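Local structure of G/U mismatch-specific DNA glycosylase (Deinococcus radiodurans, 2C2Q) at residues L28-T33 with Q174-R179; P115-F120 with R181-A186. The protein is a mismatch-specific DNA glycosylase of the uracil-DNA glycosylase superfamily, folded as helices packed around a central beta-sheet. The protein carries 1 engineered substitution. All blocks are in the same frame, centred on the assembly; numbering follows the deposited sequence.

Contact 1. Residues L28-T33 with Q174-R179; sequences LVLVGT and QALGDR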
loop_
_atom_site.group_PDB
_atom_site.type_symbol
_atom_site.label_atom_id
_atom_site.label_comp_id
_atom_site.label_asym_id
_atom_site.label_seq_id
_atom_site.Cartn_x
_atom_site.Cartn_y
_atom_site.Cartn_z
ATOM N N LEU A 28 4.908 -1.307 8.222
ATOM C CA LEU A 28 3.858 -1.578 7.289
ATOM C C LEU A 28 4.111 -0.757 6.009
ATOM O O LEU A 28 4.261 0.455 6.100
ATOM C CB LEU A 28 2.517 -1.122 7.890
ATOM C CG LEU A 28 1.288 -0.948 6.920
ATOM C CD1 LEU A 28 0.955 -2.301 6.255
ATOM C CD2 LEU A 28 0.074 -0.360 7.654
ATOM N N VAL A 29 4.107 -1.435 4.876
ATOM C CA VAL A 29 4.054 -0.709 3.602
ATOM C C VAL A 29 2.720 -1.002 2.914
ATOM O O VAL A 29 2.362 -2.174 2.692
ATOM C CB VAL A 29 5.215 -1.161 2.711
ATOM C CG1 VAL A 29 5.085 -0.633 1.253
ATOM C CG2 VAL A 29 6.593 -0.804 3.350
ATOM N N LEU A 30 2.057 0.077 2.519
ATOM C CA LEU A 30 0.708 0.044 1.891
ATOM C C LEU A 30 0.928 0.214 0.395
ATOM O O LEU A 30 1.544 1.208 -0.041
ATOM C CB LEU A 30 -0.184 1.131 2.436
ATOM C CG LEU A 30 -0.586 0.819 3.899
ATOM C CD1 LEU A 30 -0.661 2.155 4.690
ATOM C CD2 LEU A 30 -1.918 -0.070 3.881
ATOM N N VAL A 31 0.494 -0.776 -0.361
ATOM C CA VAL A 31 0.789 -0.847 -1.797
ATOM C C VAL A 31 -0.504 -0.720 -2.643
ATOM O O VAL A 31 -1.435 -1.566 -2.499
ATOM C CB VAL A 31 1.449 -2.178 -2.153
ATOM C CG1 VAL A 31 1.769 -2.213 -3.677
ATOM C CG2 VAL A 31 2.720 -2.441 -1.279
ATOM N N GLY A 32 -0.617 0.324 -3.450
ATOM C CA GLY A 32 -1.798 0.477 -4.293
ATOM C C GLY A 32 -1.590 -0.105 -5.690
ATOM O O GLY A 32 -0.553 -0.695 -5.970
ATOM N N THR A 33 -2.557 0.083 -6.587
ATOM C CA THR A 33 -2.355 -0.350 -8.001
ATOM C C THR A 33 -1.424 0.637 -8.730
ATOM O O THR A 33 -0.357 0.272 -9.267
ATOM C CB THR A 33 -3.728 -0.367 -8.686
ATOM O OG1 THR A 33 -4.442 0.803 -8.293
ATOM C CG2 THR A 33 -4.614 -1.548 -8.130
ATOM N N GLN A 174 -9.113 -2.059 10.326
ATOM C CA GLN A 174 -8.968 -1.928 11.747
ATOM C C GLN A 174 -8.096 -3.061 12.306
ATOM O O GLN A 174 -7.297 -2.825 13.236
ATOM C CB GLN A 174 -10.347 -1.989 12.422
ATOM C CG GLN A 174 -10.234 -1.790 13.898
ATOM C CD GLN A 174 -9.829 -0.412 14.307
ATOM O OE1 GLN A 174 -10.456 0.589 13.933
ATOM N NE2 GLN A 174 -8.770 -0.337 15.101
ATOM N N ALA A 175 -8.244 -4.269 11.763
ATOM C CA ALA A 175 -7.433 -5.424 12.195
ATOM C C ALA A 175 -5.941 -5.151 11.903
ATOM O O ALA A 175 -5.021 -5.593 12.632
ATOM C CB ALA A 175 -7.874 -6.685 11.484
ATOM N N LEU A 176 -5.724 -4.480 10.783
ATOM C CA LEU A 176 -4.372 -4.116 10.396
ATOM C C LEU A 176 -3.835 -3.115 11.373
ATOM O O LEU A 176 -2.681 -3.279 11.863
ATOM C CB LEU A 176 -4.357 -3.572 8.942
ATOM C CG LEU A 176 -2.963 -3.179 8.475
ATOM C CD1 LEU A 176 -1.968 -4.318 8.534
ATOM C CD2 LEU A 176 -3.072 -2.603 7.051
ATOM N N GLY A 177 -4.634 -2.090 11.672
ATOM C CA GLY A 177 -4.306 -1.046 12.660
ATOM C C GLY A 177 -3.891 -1.680 14.006
ATOM O O GLY A 177 -2.917 -1.257 14.649
ATOM N N ASP A 178 -4.645 -2.677 14.408
ATOM C CA ASP A 178 -4.439 -3.361 15.694
ATOM C C ASP A 178 -3.144 -4.131 15.648
ATOM O O ASP A 178 -2.383 -4.130 16.638
ATOM C CB ASP A 178 -5.542 -4.388 15.848
ATOM C CG ASP A 178 -6.861 -3.759 16.234
ATOM O OD1 ASP A 178 -6.929 -2.524 16.566
ATOM O OD2 ASP A 178 -7.868 -4.467 16.240
ATOM N N ARG A 179 -2.935 -4.818 14.526
ATOM C CA ARG A 179 -1.702 -5.587 14.258
ATOM C C ARG A 179 -0.426 -4.725 14.257
ATOM O O ARG A 179 0.616 -5.149 14.796
ATOM C CB ARG A 179 -1.795 -6.353 12.951
ATOM C CG ARG A 179 -0.539 -7.202 12.664
ATOM C CD ARG A 179 -0.290 -8.292 13.725
ATOM N NE ARG A 179 0.872 -9.084 13.399
ATOM C CZ ARG A 179 1.740 -9.540 14.313
ATOM N NH1 ARG A 179 1.542 -9.300 15.610
ATOM N NH2 ARG A 179 2.793 -10.238 13.914
#
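Asp178 OD1, on the same helix as Leu176 but away from where that leucine meets Leu28 and Leu30, is gripped by two groups. Gln174 NE2 donates to it over 3.2 Å along a fairly straight path, with an N-H...O angle of 159°. The carboxylate oxygen lies in the plane of the Gln174 amide, whereas the amide nitrogen sits above the carboxylate plane, 45° out of it. The second partner is Arg181, whose NH1 forms a salt bridge to the same oxygen.

The contact itself is wholly aliphatic. Leu176 and the strand residue Leu28 reach toward one another and meet tip to tip, Leu176 CD2 lying 3.9 Å from Leu28 CD2 and 4.1 Å from Leu28 CD1, so that one helix methyl faces the fork of the strand leucine. With CG turned opposite the backbone nitrogen (chi1 -180°), Leu176 extends from the helix to the sheet. Leu30, two residues along strand 28-32, joins from the side: its CB does not face the helix, yet its CD2 comes to 4.2 Å from Leu176 CD2. That one methyl therefore touches both strand leucines, which lie on the same face of the strand.

Ala119 of the neighbouring strand 117-120 and Trp155 of strand 153-156 also touch Leu176, setting it across three strands. On the next turn, Arg179 makes salt bridges with Glu153 and Glu182.

This is helix-on-sheet packing in an alpha/beta core, with helix 171-188 laid on one face of the parallel strands. Its chemistry is divided: buried methyls join helix to strand by dispersion and exclusion of water, while the bonds to the exposed Asp178 tie successive turns of the helix together.

Contact 2. Residues P115-F120 with R181-A186; sequences PRIVAF and RELRGA
Helix 171-188 passes the start of strand 117-120 with Arg116 and Leu183 as the nearest backbone pair, their CA atoms 8.4 Å apart. Into this gap Leu183 sends a forked side chain whose two methyls take different partners. CD1 packs on the aliphatic side, 3.7 Å from Ile117 CD1 and 4.0 Å from Arg116 CB. CD2 goes to the polar end of the arginine, 3.5 Å from Arg116 NH1 and 4.1 Å from Arg116 CZ, approaching the guanidinium at a slant.

Arg116 gets there by curling. Its chain bends at chi2 (-48°) and again at chi3 (-46°), which folds the guanidinium back beside the leucine. Arg116 NE is held by Glu151 O, a hydrogen bond that anchors the head group next to the methyl. Ile117 crosses Leu183 obliquely through its ethyl branch, CG1 and CD1 both lying near Leu183 CD1.

Around this group, Leu183 also touches Thr27 in the loop before strand 28-32. Ile117 is walled in by Leu28 and Trp155 of the flanking strands, and by Leu176, Arg179 and Val180 of the same helix.

The contact thus joins the C-terminal helix to the entry of a central strand at the margin of the core. Buried Ile117 supplies its apolar floor, and the partly exposed Arg116 its polar border. The leucine methyl lies against the NH1 side of the guanidinium without bonding to it, while Arg116 NE bonds to the backbone oxygen of Glu151, so between 115-120 and 181-186 the arginine takes part by packing alone.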
loop_
_atom_site.group_PDB
_atom_site.type_symbol
_atom_site.label_atom_id
_atom_site.label_comp_id
_atom_site.label_asym_id
_atom_site.label_seq_id
_atom_site.Cartn_x
_atom_site.Cartn_y
_atom_site.Cartn_z
ATOM N N PRO A 115 9.959 -4.719 5.246
ATOM C CA PRO A 115 8.932 -4.191 6.173
ATOM C C PRO A 115 8.238 -5.357 6.923
ATOM O O PRO A 115 8.238 -6.485 6.390
ATOM C CB PRO A 115 7.936 -3.505 5.226
ATOM C CG PRO A 115 8.085 -4.281 3.931
ATOM C CD PRO A 115 9.590 -4.577 3.829
ATOM N N ARG A 116 7.663 -5.098 8.096
ATOM C CA ARG A 116 7.003 -6.202 8.856
ATOM C C ARG A 116 5.726 -6.674 8.140
ATOM O O ARG A 116 5.385 -7.870 8.203
ATOM C CB ARG A 116 6.700 -5.790 10.295
ATOM C CG ARG A 116 7.980 -5.557 11.204
ATOM C CD ARG A 116 9.042 -6.673 11.147
ATOM N NE ARG A 116 8.468 -7.998 11.255
ATOM C CZ ARG A 116 8.092 -8.571 12.406
ATOM N NH1 ARG A 116 8.263 -7.923 13.578
ATOM N NH2 ARG A 116 7.515 -9.781 12.366
ATOM N N ILE A 117 5.048 -5.737 7.463
ATOM C CA ILE A 117 3.789 -6.050 6.774
ATOM C C ILE A 117 3.803 -5.373 5.418
ATOM O O ILE A 117 4.288 -4.235 5.319
ATOM C CB ILE A 117 2.563 -5.568 7.554
ATOM C CG1 ILE A 117 2.536 -6.186 8.994
ATOM C CG2 ILE A 117 1.303 -5.941 6.744
ATOM C CD1 ILE A 117 1.663 -5.389 9.910
ATOM N N VAL A 118 3.375 -6.111 4.386
ATOM C CA VAL A 118 2.992 -5.468 3.099
ATOM C C VAL A 118 1.472 -5.625 2.980
ATOM O O VAL A 118 0.989 -6.751 2.996
ATOM C CB VAL A 118 3.736 -6.119 1.904
ATOM C CG1 VAL A 118 3.175 -5.556 0.516
ATOM C CG2 VAL A 118 5.197 -5.774 2.029
ATOM N N ALA A 119 0.733 -4.514 2.883
ATOM C CA ALA A 119 -0.738 -4.616 2.813
ATOM C C ALA A 119 -1.167 -3.979 1.481
ATOM O O ALA A 119 -0.889 -2.811 1.238
ATOM C CB ALA A 119 -1.427 -3.933 3.985
ATOM N N PHE A 120 -1.697 -4.806 0.576
ATOM C CA PHE A 120 -2.279 -4.290 -0.677
ATOM C C PHE A 120 -3.567 -3.559 -0.364
ATOM O O PHE A 120 -4.418 -4.058 0.402
ATOM C CB PHE A 120 -2.531 -5.417 -1.693
ATOM C CG PHE A 120 -1.250 -6.051 -2.148
ATOM C CD1 PHE A 120 -0.548 -5.489 -3.221
ATOM C CD2 PHE A 120 -0.672 -7.098 -1.424
ATOM C CE1 PHE A 120 0.669 -5.998 -3.652
ATOM C CE2 PHE A 120 0.569 -7.613 -1.865
ATOM C CZ PHE A 120 1.214 -7.069 -2.968
ATOM N N ARG A 181 -0.234 -1.713 15.847
ATOM C CA ARG A 181 -0.156 -1.374 17.278
ATOM C C ARG A 181 0.530 -2.490 18.087
ATOM O O ARG A 181 1.396 -2.236 18.915
ATOM C CB ARG A 181 -1.591 -1.195 17.770
ATOM C CG ARG A 181 -1.807 -0.482 19.085
ATOM C CD ARG A 181 -3.255 0.133 19.143
ATOM N NE ARG A 181 -3.471 1.032 17.995
ATOM C CZ ARG A 181 -4.345 0.854 16.972
ATOM N NH1 ARG A 181 -5.189 -0.190 16.905
ATOM N NH2 ARG A 181 -4.377 1.756 15.992
ATOM N N GLU A 182 0.125 -3.722 17.828
ATOM C CA GLU A 182 0.644 -4.913 18.511
ATOM C C GLU A 182 2.140 -5.129 18.222
ATOM O O GLU A 182 2.917 -5.523 19.095
ATOM C CB GLU A 182 -0.136 -6.095 17.979
ATOM C CG GLU A 182 0.289 -7.467 18.439
ATOM C CD GLU A 182 -0.660 -8.558 17.960
ATOM O OE1 GLU A 182 -1.205 -9.302 18.821
ATOM O OE2 GLU A 182 -0.875 -8.718 16.740
ATOM N N LEU A 183 2.541 -4.905 16.978
ATOM C CA LEU A 183 3.958 -5.048 16.628
ATOM C C LEU A 183 4.793 -3.946 17.266
ATOM O O LEU A 183 5.838 -4.230 17.851
ATOM C CB LEU A 183 4.141 -5.039 15.108
ATOM C CG LEU A 183 3.861 -6.359 14.418
ATOM C CD1 LEU A 183 3.696 -6.127 12.900
ATOM C CD2 LEU A 183 4.942 -7.431 14.728
ATOM N N ARG A 184 4.361 -2.698 17.125
ATOM C CA ARG A 184 5.095 -1.548 17.634
ATOM C C ARG A 184 5.118 -1.607 19.170
ATOM O O ARG A 184 6.032 -1.091 19.798
ATOM C CB ARG A 184 4.511 -0.226 17.089
ATOM C CG ARG A 184 4.645 -0.100 15.555
ATOM C CD ARG A 184 4.182 1.228 14.971
ATOM N NE ARG A 184 5.061 2.344 15.304
ATOM C CZ ARG A 184 6.304 2.524 14.824
ATOM N NH1 ARG A 184 6.881 1.631 13.988
ATOM N NH2 ARG A 184 6.979 3.607 15.201
ATOM N N GLY A 185 4.140 -2.283 19.758
ATOM C CA GLY A 185 4.120 -2.442 21.218
ATOM C C GLY A 185 5.022 -3.572 21.704
ATOM O O GLY A 185 5.621 -3.475 22.785
ATOM N N ALA A 186 5.083 -4.671 20.943
ATOM C CA ALA A 186 6.040 -5.751 21.244
ATOM C C ALA A 186 7.460 -5.151 21.101
ATOM O O ALA A 186 8.323 -5.389 21.951
ATOM C CB ALA A 186 5.859 -6.924 20.300
#

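In the fold
Contacts 1 and 2 are successive footholds of helix 171-188 on the same face of one sheet, their centres 8 Å apart. Strands 28-32 and 117-120 are parallel neighbours, joined by hydrogen bonds from Val29 N to Ile117 O (2.8 Å) and from Ala119 N to Val29 O (2.9 Å). On the face turned from the helix, Val31 CG2 packs 3.6 Å from Val118 CG1. Ile117 connects the two sites directly, since it touches Leu28 and Leu176 of contact 1 as well as Leu183. Contact 1 lies deeper, about 7 Å from the chain centre against about 13 Å for contact 2, so the helix is applied to the sheet near the core at Leu176 and nearer the margin at Leu183.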